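Local coordinates for protein tRNA (guanine(26)-N(2))-dimethyltransferase (Pyrococcus horikoshii, PDB 2DUL) that transfers two methyl groups from S-adenosyl-L-methionine to the N2 atom of guanine 26 in a number of tRNAs, at residues Ala154-Thr165 and His225-Gly236; Val195-Arg206 and Gly274-Lys282. All coordinates share one frame; numbering follows the deposited sequence.

Contact 1: Ala154-Thr165 and His225-Gly236; sequences AKRRGILGVTAT and HYFRAFVKLKDG
Leu160 with Val231, Val162 with Ala229, and Ala164 with Phe227 form the hydrogen-bonded pairs of an antiparallel ladder between strands 158-164 and 226-235. Strand 226-235 is the reversed strand of the class I methyltransferase (Rossmann-like) sheet, antiparallel to both of its neighbours, 158-164 and 213-223. Each pair exchanges two backbone bonds, such as Leu160 N to Val231 O at 2.9 Å. A nearly straight bond from Leu233 N to Gly158 O (2.8 Å, 170° at the hydrogen) carries the ladder further, and CA-H...O contacts such as Thr163 CA to Phe227 O (3.2 Å) accompany it.

Side chains pack on both faces. Leu160, Val162, Phe227 and Ala229 lie on the face covered by helix 192-209, where Leu160 CB meets Val231 CG2. Ile159, Phe230 and Arg228 lie on the face toward helix 33-46; there Phe230 CD2 touches Gly161 CA, and Thr163 OG1 sits over one face of the Arg228 guanidinium without a hydrogen bond. Arg228 NH1 is salt-bridged to Asp136, and its NH2 lies close to that of Arg61, a predicted S-adenosyl-L-methionine-binding residue. Leu233 CD1 meets Ala154 CB (3.9 Å) and Lys155 O at the type I turn from Lys155 to Gly158.

Charges close the end of the pair. With its chain bent at chi3 (63°), Arg156 brings NE and NH2 to Asp235 OD1, both at 2.9 Å, the NE bond being weak. Arg157 lays its guanidinium face over Asp235 CB while its NH2 makes a salt bridge to Asp235 OD2 (3.0 Å), so both arginines share one carboxylate. A methionine in place of Arg156 has no N-H to offer, and would probably leave that carboxylate held by Arg157 alone of the two and Tyr211 O short of a donor. At the same turn, Lys232 NZ donates to Arg157 O at 2.7 Å, almost in line with the carbonyl bond.

Contact 2: Val195-Arg206 and Gly274-Lys282; sequences VGTRILVGVIAR and GPVWLGPLK
Arg198 of helix 192-209 grips the end of strand 273-277 and the turn that follows it; the axes of 195-206 and 274-277 cross at 87°. Two N-H...O bonds leave its NH2 near the guanidinium plane, one to Trp277 O (2.9 Å), met from above that carbonyl's plane, the other to Gly279 O (3.0 Å), lying in the carbonyl plane. The side chain runs extended from CG to NE, which carries the group past Trp277 O to the turn, and NE is salt-bridged to Glu194. Arg198 O accepts from Gly202 N within the helix and from Trp277 N (3.0 Å), on opposite sides of its plane. Trp277 NE1 donates to Pro280 O (2.9 Å), and Arg206 NH1 and NH2 donate to Leu183 O and Tyr182 O, respectively.

Waters add two bridges. One joins Arg198 NH1 to Gly279 O; another donates to Ile199 O and to Pro275 O.

Apolar contacts fill in between. Val201 CG1 lies over the five-membered ring of Trp277 as a CH-pi contact, 3.6 Å from its centroid. Ile199 CG1 meets Val276 CG1 at 3.7 Å, Leu281 CD1 sits above one face of the Arg198 guanidinium, and Pro275 CG lies over the centre of that of Arg206.

The direct hydrogen bonds across the contact thus all end on backbone carbonyls, while Val201, Ile199 and Leu281 supply apolar packing; one buried arginine NH2 bridges Trp277 O and Gly279 O, so that the end of the strand and the loop after it share a donor.

In the fold
From the N terminus the chain passes 154-165, then helix segment 195-206, then 225-236, then 274-282, and the two contacts cross because their segments alternate. Contact 1 closes a loop of 59 residues that includes helix 192-209 and strand 213-223; contact 2 closes one of 67 residues that includes strands 226-235 and 247-252. Helix 192-209 is the shared element: one side lies on the large mixed sheet, where Phe227 CD2 comes within 3.4 Å of Thr197 OG1 and Val162 meets Ile204, while another side carries strand 273-277. Together the contacts tie the methyltransferase sheet, through this helix, to the small three-stranded antiparallel sheet.

Contact 1: Ala154-Thr165 and His225-Gly236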
loop_
_atom_site.group_PDB
_atom_site.type_symbol
_atom_site.label_atom_id
_atom_site.label_comp_id
_atom_site.label_asym_id
_atom_site.label_seq_id
_atom_site.Cartn_x
_atom_site.Cartn_y
_atom_site.Cartn_z
ATOM N N ALA A 154 12.287 10.644 4.604
ATOM C CA ALA A 154 12.311 9.478 5.484
ATOM C C ALA A 154 13.780 9.168 5.784
ATOM O O ALA A 154 14.650 9.538 5.005
ATOM C CB ALA A 154 11.669 8.280 4.788
ATOM N N LYS A 155 14.048 8.510 6.912
ATOM C CA LYS A 155 15.420 8.110 7.267
ATOM C C LYS A 155 15.853 7.094 6.203
ATOM O O LYS A 155 15.007 6.539 5.504
ATOM C CB LYS A 155 15.456 7.415 8.635
ATOM C CG LYS A 155 15.087 8.276 9.836
ATOM C CD LYS A 155 16.198 9.239 10.192
ATOM C CE LYS A 155 15.927 9.917 11.527
ATOM N NZ LYS A 155 16.957 10.941 11.837
ATOM N N ARG A 156 17.156 6.836 6.098
ATOM C CA ARG A 156 17.669 5.891 5.106
ATOM C C ARG A 156 17.238 4.447 5.395
ATOM O O ARG A 156 17.362 3.560 4.545
ATOM C CB ARG A 156 19.199 6.007 5.016
ATOM C CG ARG A 156 19.667 7.381 4.517
ATOM C CD ARG A 156 21.186 7.451 4.347
ATOM N NE ARG A 156 21.645 6.515 3.326
ATOM C CZ ARG A 156 21.518 6.696 2.013
ATOM N NH1 ARG A 156 20.952 7.797 1.528
ATOM N NH2 ARG A 156 21.927 5.749 1.184
ATOM N N ARG A 157 16.728 4.213 6.599
ATOM C CA ARG A 157 16.242 2.892 6.970
ATOM C C ARG A 157 14.803 3.076 7.438
ATOM O O ARG A 157 14.271 2.279 8.210
ATOM C CB ARG A 157 17.100 2.290 8.085
ATOM C CG ARG A 157 18.550 2.031 7.674
ATOM C CD ARG A 157 19.379 1.514 8.847
ATOM N NE ARG A 157 20.795 1.346 8.511
ATOM C CZ ARG A 157 21.605 2.327 8.117
ATOM N NH1 ARG A 157 22.878 2.064 7.838
ATOM N NH2 ARG A 157 21.155 3.573 7.998
ATOM N N GLY A 158 14.183 4.146 6.948
ATOM C CA GLY A 158 12.814 4.451 7.316
ATOM C C GLY A 158 11.770 3.592 6.632
ATOM O O GLY A 158 12.082 2.711 5.824
ATOM N N ILE A 159 10.512 3.862 6.958
ATOM C CA ILE A 159 9.398 3.125 6.393
ATOM C C ILE A 159 8.532 4.091 5.615
ATOM O O ILE A 159 8.270 5.204 6.065
ATOM C CB ILE A 159 8.531 2.489 7.492
ATOM C CG1 ILE A 159 9.392 1.567 8.354
ATOM C CG2 ILE A 159 7.363 1.746 6.864
ATOM C CD1 ILE A 159 8.752 1.207 9.673
ATOM N N LEU A 160 8.094 3.668 4.439
ATOM C CA LEU A 160 7.248 4.520 3.629
ATOM C C LEU A 160 5.923 3.833 3.348
ATOM O O LEU A 160 5.889 2.687 2.909
ATOM C CB LEU A 160 7.951 4.863 2.312
ATOM C CG LEU A 160 7.327 5.934 1.413
ATOM C CD1 LEU A 160 7.214 7.252 2.179
ATOM C CD2 LEU A 160 8.200 6.118 0.166
ATOM N N GLY A 161 4.835 4.540 3.620
ATOM C CA GLY A 161 3.515 4.002 3.352
ATOM C C GLY A 161 2.964 4.832 2.213
ATOM O O GLY A 161 2.884 6.056 2.320
ATOM N N VAL A 162 2.596 4.186 1.115
ATOM C CA VAL A 162 2.084 4.915 -0.032
ATOM C C VAL A 162 0.754 4.355 -0.507
ATOM O O VAL A 162 0.567 3.140 -0.571
ATOM C CB VAL A 162 3.077 4.854 -1.219
ATOM C CG1 VAL A 162 2.632 5.806 -2.316
ATOM C CG2 VAL A 162 4.491 5.182 -0.743
ATOM N N THR A 163 -0.167 5.250 -0.835
ATOM C CA THR A 163 -1.472 4.851 -1.335
ATOM C C THR A 163 -1.735 5.532 -2.670
ATOM O O THR A 163 -1.410 6.704 -2.856
ATOM C CB THR A 163 -2.609 5.249 -0.372
ATOM O OG1 THR A 163 -2.415 4.613 0.897
ATOM C CG2 THR A 163 -3.957 4.811 -0.940
ATOM N N ALA A 164 -2.296 4.781 -3.605
ATOM C CA ALA A 164 -2.653 5.320 -4.904
ATOM C C ALA A 164 -4.150 5.063 -5.004
ATOM O O ALA A 164 -4.591 3.918 -4.921
ATOM C CB ALA A 164 -1.908 4.593 -6.017
ATOM N N THR A 165 -4.928 6.129 -5.155
ATOM C CA THR A 165 -6.381 6.008 -5.246
ATOM C C THR A 165 -6.880 5.830 -6.672
ATOM O O THR A 165 -7.745 4.993 -6.932
ATOM C CB THR A 165 -7.079 7.242 -4.646
ATOM O OG1 THR A 165 -6.680 7.396 -3.279
ATOM C CG2 THR A 165 -8.591 7.077 -4.708
ATOM N N HIS A 225 -10.579 -0.574 -4.987
ATOM C CA HIS A 225 -10.073 0.451 -5.885
ATOM C C HIS A 225 -8.960 1.367 -5.392
ATOM O O HIS A 225 -8.837 2.504 -5.848
ATOM C CB HIS A 225 -11.247 1.280 -6.403
ATOM C CG HIS A 225 -12.279 0.461 -7.113
ATOM N ND1 HIS A 225 -11.982 -0.318 -8.211
ATOM C CD2 HIS A 225 -13.597 0.274 -6.865
ATOM C CE1 HIS A 225 -13.072 -0.951 -8.607
ATOM N NE2 HIS A 225 -14.065 -0.608 -7.807
ATOM N N TYR A 226 -8.157 0.888 -4.449
ATOM C CA TYR A 226 -7.024 1.671 -3.994
ATOM C C TYR A 226 -5.852 0.724 -3.789
ATOM O O TYR A 226 -6.030 -0.428 -3.400
ATOM C CB TYR A 226 -7.358 2.489 -2.731
ATOM C CG TYR A 226 -7.403 1.767 -1.404
ATOM C CD1 TYR A 226 -6.237 1.291 -0.802
ATOM C CD2 TYR A 226 -8.607 1.631 -0.707
ATOM C CE1 TYR A 226 -6.265 0.705 0.465
ATOM C CE2 TYR A 226 -8.649 1.045 0.561
ATOM C CZ TYR A 226 -7.473 0.586 1.144
ATOM O OH TYR A 226 -7.500 0.021 2.406
ATOM N N PHE A 227 -4.659 1.209 -4.103
ATOM C CA PHE A 227 -3.448 0.411 -3.984
ATOM C C PHE A 227 -2.628 0.920 -2.811
ATOM O O PHE A 227 -2.456 2.130 -2.643
ATOM C CB PHE A 227 -2.657 0.498 -5.286
ATOM C CG PHE A 227 -3.454 0.105 -6.501
ATOM C CD1 PHE A 227 -4.445 0.948 -7.004
ATOM C CD2 PHE A 227 -3.235 -1.118 -7.126
ATOM C CE1 PHE A 227 -5.207 0.578 -8.114
ATOM C CE2 PHE A 227 -3.990 -1.500 -8.236
ATOM C CZ PHE A 227 -4.979 -0.649 -8.732
ATOM N N ARG A 228 -2.119 -0.013 -2.013
ATOM C CA ARG A 228 -1.352 0.304 -0.814
ATOM C C ARG A 228 0.005 -0.398 -0.802
ATOM O O ARG A 228 0.100 -1.588 -1.100
ATOM C CB ARG A 228 -2.137 -0.153 0.419
ATOM C CG ARG A 228 -2.567 0.927 1.390
ATOM C CD ARG A 228 -1.392 1.686 1.980
ATOM N NE ARG A 228 -1.740 2.289 3.265
ATOM C CZ ARG A 228 -1.145 3.362 3.778
ATOM N NH1 ARG A 228 -0.169 3.966 3.112
ATOM N NH2 ARG A 228 -1.514 3.820 4.967
ATOM N N ALA A 229 1.050 0.331 -0.429
ATOM C CA ALA A 229 2.380 -0.260 -0.369
ATOM C C ALA A 229 3.171 0.245 0.826
ATOM O O ALA A 229 3.367 1.452 0.990
ATOM C CB ALA A 229 3.148 0.037 -1.657
ATOM N N PHE A 230 3.613 -0.690 1.662
ATOM C CA PHE A 230 4.427 -0.362 2.821
ATOM C C PHE A 230 5.810 -0.939 2.539
ATOM O O PHE A 230 5.951 -2.150 2.352
ATOM C CB PHE A 230 3.872 -1.002 4.101
ATOM C CG PHE A 230 2.545 -0.451 4.537
ATOM C CD1 PHE A 230 1.367 -1.137 4.264
ATOM C CD2 PHE A 230 2.477 0.759 5.222
ATOM C CE1 PHE A 230 0.130 -0.628 4.668
ATOM C CE2 PHE A 230 1.244 1.281 5.632
ATOM C CZ PHE A 230 0.068 0.586 5.355
ATOM N N VAL A 231 6.824 -0.083 2.496
ATOM C CA VAL A 231 8.176 -0.550 2.232
ATOM C C VAL A 231 9.174 -0.089 3.275
ATOM O O VAL A 231 9.004 0.956 3.908
ATOM C CB VAL A 231 8.674 -0.095 0.830
ATOM C CG1 VAL A 231 7.758 -0.652 -0.244
ATOM C CG2 VAL A 231 8.730 1.417 0.753
ATOM N N LYS A 232 10.211 -0.898 3.453
ATOM C CA LYS A 232 11.281 -0.611 4.395
ATOM C C LYS A 232 12.491 -0.221 3.558
ATOM O O LYS A 232 12.961 -1.005 2.735
ATOM C CB LYS A 232 11.614 -1.859 5.220
ATOM C CG LYS A 232 12.801 -1.687 6.169
ATOM C CD LYS A 232 12.483 -0.736 7.317
ATOM C CE LYS A 232 13.592 -0.770 8.366
ATOM N NZ LYS A 232 13.333 0.133 9.517
ATOM N N LEU A 233 12.989 0.991 3.756
ATOM C CA LEU A 233 14.143 1.454 3.001
ATOM C C LEU A 233 15.409 0.747 3.485
ATOM O O LEU A 233 15.590 0.530 4.684
ATOM C CB LEU A 233 14.281 2.974 3.144
ATOM C CG LEU A 233 13.075 3.760 2.608
ATOM C CD1 LEU A 233 13.276 5.247 2.838
ATOM C CD2 LEU A 233 12.896 3.483 1.123
ATOM N N LYS A 234 16.264 0.370 2.540
ATOM C CA LYS A 234 17.522 -0.307 2.843
ATOM C C LYS A 234 18.666 0.636 2.467
ATOM O O LYS A 234 18.702 1.175 1.360
ATOM C CB LYS A 234 17.614 -1.609 2.047
ATOM C CG LYS A 234 16.362 -2.479 2.149
ATOM C CD LYS A 234 16.073 -2.897 3.589
ATOM C CE LYS A 234 17.158 -3.815 4.139
ATOM N NZ LYS A 234 17.262 -5.077 3.346
ATOM N N ASP A 235 19.608 0.825 3.387
ATOM C CA ASP A 235 20.715 1.749 3.167
ATOM C C ASP A 235 21.962 1.153 2.519
ATOM O O ASP A 235 22.664 0.351 3.135
ATOM C CB ASP A 235 21.098 2.401 4.498
ATOM C CG ASP A 235 22.083 3.547 4.335
ATOM O OD1 ASP A 235 22.556 3.798 3.203
ATOM O OD2 ASP A 235 22.390 4.200 5.354
ATOM N N GLY A 236 22.238 1.564 1.283
ATOM C CA GLY A 236 23.415 1.074 0.586
ATOM C C GLY A 236 23.272 0.936 -0.919
ATOM O O GLY A 236 22.238 0.492 -1.416
#

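Contact 2: Val195-Arg206 and Gly274-Lys282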
loop_
_atom_site.group_PDB
_atom_site.type_symbol
_atom_site.label_atom_id
_atom_site.label_comp_id
_atom_site.label_asym_id
_atom_site.label_seq_id
_atom_site.Cartn_x
_atom_site.Cartn_y
_atom_site.Cartn_z
ATOM N N VAL A 195 -0.992 -6.399 -10.924
ATOM C CA VAL A 195 0.007 -5.718 -11.752
ATOM C C VAL A 195 0.118 -4.255 -11.319
ATOM O O VAL A 195 1.223 -3.713 -11.189
ATOM C CB VAL A 195 -0.351 -5.808 -13.256
ATOM C CG1 VAL A 195 0.603 -4.946 -14.084
ATOM C CG2 VAL A 195 -0.263 -7.258 -13.714
ATOM N N GLY A 196 -1.029 -3.625 -11.078
ATOM C CA GLY A 196 -1.031 -2.243 -10.633
ATOM C C GLY A 196 -0.294 -2.109 -9.311
ATOM O O GLY A 196 0.443 -1.139 -9.087
ATOM N N THR A 197 -0.487 -3.090 -8.433
ATOM C CA THR A 197 0.162 -3.085 -7.130
ATOM C C THR A 197 1.674 -3.254 -7.310
ATOM O O THR A 197 2.462 -2.591 -6.636
ATOM C CB THR A 197 -0.388 -4.220 -6.222
ATOM O OG1 THR A 197 -1.775 -3.984 -5.950
ATOM C CG2 THR A 197 0.360 -4.271 -4.907
ATOM N N ARG A 198 2.076 -4.129 -8.229
ATOM C CA ARG A 198 3.497 -4.352 -8.484
ATOM C C ARG A 198 4.120 -3.167 -9.212
ATOM O O ARG A 198 5.315 -2.915 -9.073
ATOM C CB ARG A 198 3.704 -5.647 -9.277
ATOM C CG ARG A 198 3.492 -6.882 -8.421
ATOM C CD ARG A 198 3.621 -8.178 -9.201
ATOM N NE ARG A 198 3.345 -9.311 -8.320
ATOM C CZ ARG A 198 4.212 -9.815 -7.448
ATOM N NH1 ARG A 198 3.854 -10.837 -6.681
ATOM N NH2 ARG A 198 5.443 -9.317 -7.355
ATOM N N ILE A 199 3.316 -2.439 -9.987
ATOM C CA ILE A 199 3.811 -1.251 -10.677
ATOM C C ILE A 199 4.114 -0.189 -9.617
ATOM O O ILE A 199 5.141 0.488 -9.673
ATOM C CB ILE A 199 2.772 -0.684 -11.693
ATOM C CG1 ILE A 199 2.740 -1.565 -12.947
ATOM C CG2 ILE A 199 3.153 0.753 -12.093
ATOM C CD1 ILE A 199 1.610 -1.232 -13.916
ATOM N N LEU A 200 3.228 -0.062 -8.634
ATOM C CA LEU A 200 3.421 0.914 -7.562
ATOM C C LEU A 200 4.701 0.603 -6.782
ATOM O O LEU A 200 5.514 1.488 -6.523
ATOM C CB LEU A 200 2.237 0.885 -6.594
ATOM C CG LEU A 200 1.793 2.178 -5.901
ATOM C CD1 LEU A 200 1.033 1.809 -4.629
ATOM C CD2 LEU A 200 2.973 3.064 -5.577
ATOM N N VAL A 201 4.873 -0.654 -6.384
ATOM C CA VAL A 201 6.072 -1.026 -5.638
ATOM C C VAL A 201 7.298 -0.765 -6.502
ATOM O O VAL A 201 8.305 -0.233 -6.030
ATOM C CB VAL A 201 6.048 -2.516 -5.235
ATOM C CG1 VAL A 201 7.363 -2.893 -4.549
ATOM C CG2 VAL A 201 4.858 -2.780 -4.301
ATOM N N GLY A 202 7.192 -1.134 -7.774
ATOM C CA GLY A 202 8.288 -0.947 -8.704
ATOM C C GLY A 202 8.734 0.492 -8.902
ATOM O O GLY A 202 9.930 0.752 -9.047
ATOM N N VAL A 203 7.797 1.434 -8.910
ATOM C CA VAL A 203 8.171 2.833 -9.105
ATOM C C VAL A 203 8.860 3.393 -7.856
ATOM O O VAL A 203 9.770 4.219 -7.953
ATOM C CB VAL A 203 6.939 3.711 -9.480
ATOM C CG1 VAL A 203 6.073 3.971 -8.258
ATOM C CG2 VAL A 203 7.416 5.025 -10.121
ATOM N N ILE A 204 8.437 2.926 -6.685
ATOM C CA ILE A 204 9.052 3.359 -5.437
ATOM C C ILE A 204 10.503 2.867 -5.442
ATOM O O ILE A 204 11.425 3.614 -5.106
ATOM C CB ILE A 204 8.332 2.762 -4.203
ATOM C CG1 ILE A 204 6.903 3.301 -4.117
ATOM C CG2 ILE A 204 9.095 3.124 -2.925
ATOM C CD1 ILE A 204 6.065 2.633 -3.042
ATOM N N ALA A 205 10.692 1.612 -5.843
ATOM C CA ALA A 205 12.025 1.019 -5.905
ATOM C C ALA A 205 12.923 1.778 -6.881
ATOM O O ALA A 205 14.090 2.038 -6.593
ATOM C CB ALA A 205 11.927 -0.451 -6.320
ATOM N N ARG A 206 12.380 2.124 -8.042
ATOM C CA ARG A 206 13.158 2.839 -9.049
ATOM C C ARG A 206 13.539 4.245 -8.603
ATOM O O ARG A 206 14.685 4.645 -8.782
ATOM C CB ARG A 206 12.406 2.877 -10.389
ATOM C CG ARG A 206 12.443 1.534 -11.134
ATOM C CD ARG A 206 11.721 1.600 -12.472
ATOM N NE ARG A 206 10.279 1.699 -12.280
ATOM C CZ ARG A 206 9.437 2.221 -13.167
ATOM N NH1 ARG A 206 9.894 2.697 -14.317
ATOM N NH2 ARG A 206 8.140 2.268 -12.897
ATOM N N GLY A 274 5.094 -3.566 -17.801
ATOM C CA GLY A 274 5.952 -3.188 -16.691
ATOM C C GLY A 274 6.777 -1.948 -16.999
ATOM O O GLY A 274 6.426 -1.179 -17.891
ATOM N N PRO A 275 7.915 -1.752 -16.317
ATOM C CA PRO A 275 8.432 -2.658 -15.290
ATOM C C PRO A 275 7.567 -2.798 -14.039
ATOM O O PRO A 275 6.854 -1.875 -13.651
ATOM C CB PRO A 275 9.810 -2.074 -14.980
ATOM C CG PRO A 275 9.595 -0.599 -15.179
ATOM C CD PRO A 275 8.784 -0.572 -16.466
ATOM N N VAL A 276 7.621 -3.979 -13.436
ATOM C CA VAL A 276 6.895 -4.262 -12.210
ATOM C C VAL A 276 7.852 -4.905 -11.218
ATOM O O VAL A 276 8.912 -5.413 -11.593
ATOM C CB VAL A 276 5.728 -5.255 -12.425
ATOM C CG1 VAL A 276 4.691 -4.663 -13.374
ATOM C CG2 VAL A 276 6.271 -6.581 -12.967
ATOM N N TRP A 277 7.471 -4.865 -9.949
ATOM C CA TRP A 277 8.247 -5.489 -8.885
ATOM C C TRP A 277 7.892 -6.972 -8.979
ATOM O O TRP A 277 6.711 -7.320 -9.012
ATOM C CB TRP A 277 7.797 -4.920 -7.535
ATOM C CG TRP A 277 8.391 -5.579 -6.339
ATOM C CD1 TRP A 277 7.773 -6.448 -5.489
ATOM C CD2 TRP A 277 9.707 -5.366 -5.811
ATOM N NE1 TRP A 277 8.617 -6.783 -4.457
ATOM C CE2 TRP A 277 9.811 -6.134 -4.630
ATOM C CE3 TRP A 277 10.804 -4.596 -6.219
ATOM C CZ2 TRP A 277 10.972 -6.157 -3.849
ATOM C CZ3 TRP A 277 11.963 -4.619 -5.439
ATOM C CH2 TRP A 277 12.033 -5.395 -4.269
ATOM N N LEU A 278 8.901 -7.839 -9.064
ATOM C CA LEU A 278 8.658 -9.282 -9.132
ATOM C C LEU A 278 9.070 -9.952 -7.823
ATOM O O LEU A 278 9.103 -11.180 -7.723
ATOM C CB LEU A 278 9.433 -9.920 -10.295
ATOM C CG LEU A 278 8.992 -9.557 -11.716
ATOM C CD1 LEU A 278 9.834 -10.315 -12.732
ATOM C CD2 LEU A 278 7.517 -9.912 -11.890
ATOM N N GLY A 279 9.384 -9.137 -6.822
ATOM C CA GLY A 279 9.767 -9.682 -5.534
ATOM C C GLY A 279 8.550 -9.937 -4.663
ATOM O O GLY A 279 7.420 -9.925 -5.159
ATOM N N PRO A 280 8.745 -10.177 -3.358
ATOM C CA PRO A 280 7.653 -10.438 -2.413
ATOM C C PRO A 280 6.721 -9.236 -2.270
ATOM O O PRO A 280 7.158 -8.091 -2.378
ATOM C CB PRO A 280 8.385 -10.716 -1.098
ATOM C CG PRO A 280 9.752 -11.192 -1.540
ATOM C CD PRO A 280 10.056 -10.277 -2.692
ATOM N N LEU A 281 5.436 -9.494 -2.038
ATOM C CA LEU A 281 4.493 -8.403 -1.826
ATOM C C LEU A 281 4.171 -8.336 -0.336
ATOM O O LEU A 281 3.332 -7.553 0.098
ATOM C CB LEU A 281 3.210 -8.596 -2.645
ATOM C CG LEU A 281 3.342 -8.236 -4.132
ATOM C CD1 LEU A 281 1.981 -8.349 -4.812
ATOM C CD2 LEU A 281 3.888 -6.812 -4.281
ATOM N N LYS A 282 4.845 -9.175 0.446
ATOM C CA LYS A 282 4.644 -9.175 1.888
ATOM C C LYS A 282 5.822 -9.793 2.628
ATOM O O LYS A 282 6.576 -10.593 2.072
ATOM C CB LYS A 282 3.371 -9.942 2.269
ATOM C CG LYS A 282 3.485 -11.465 2.147
ATOM C CD LYS A 282 2.314 -12.164 2.843
ATOM C CE LYS A 282 2.390 -13.685 2.700
ATOM N NZ LYS A 282 1.246 -14.357 3.384
HETATM O O HOH W 1 5.719 -12.409 -5.026
HETATM O O HOH W 2 7.291 -0.066 -11.583
#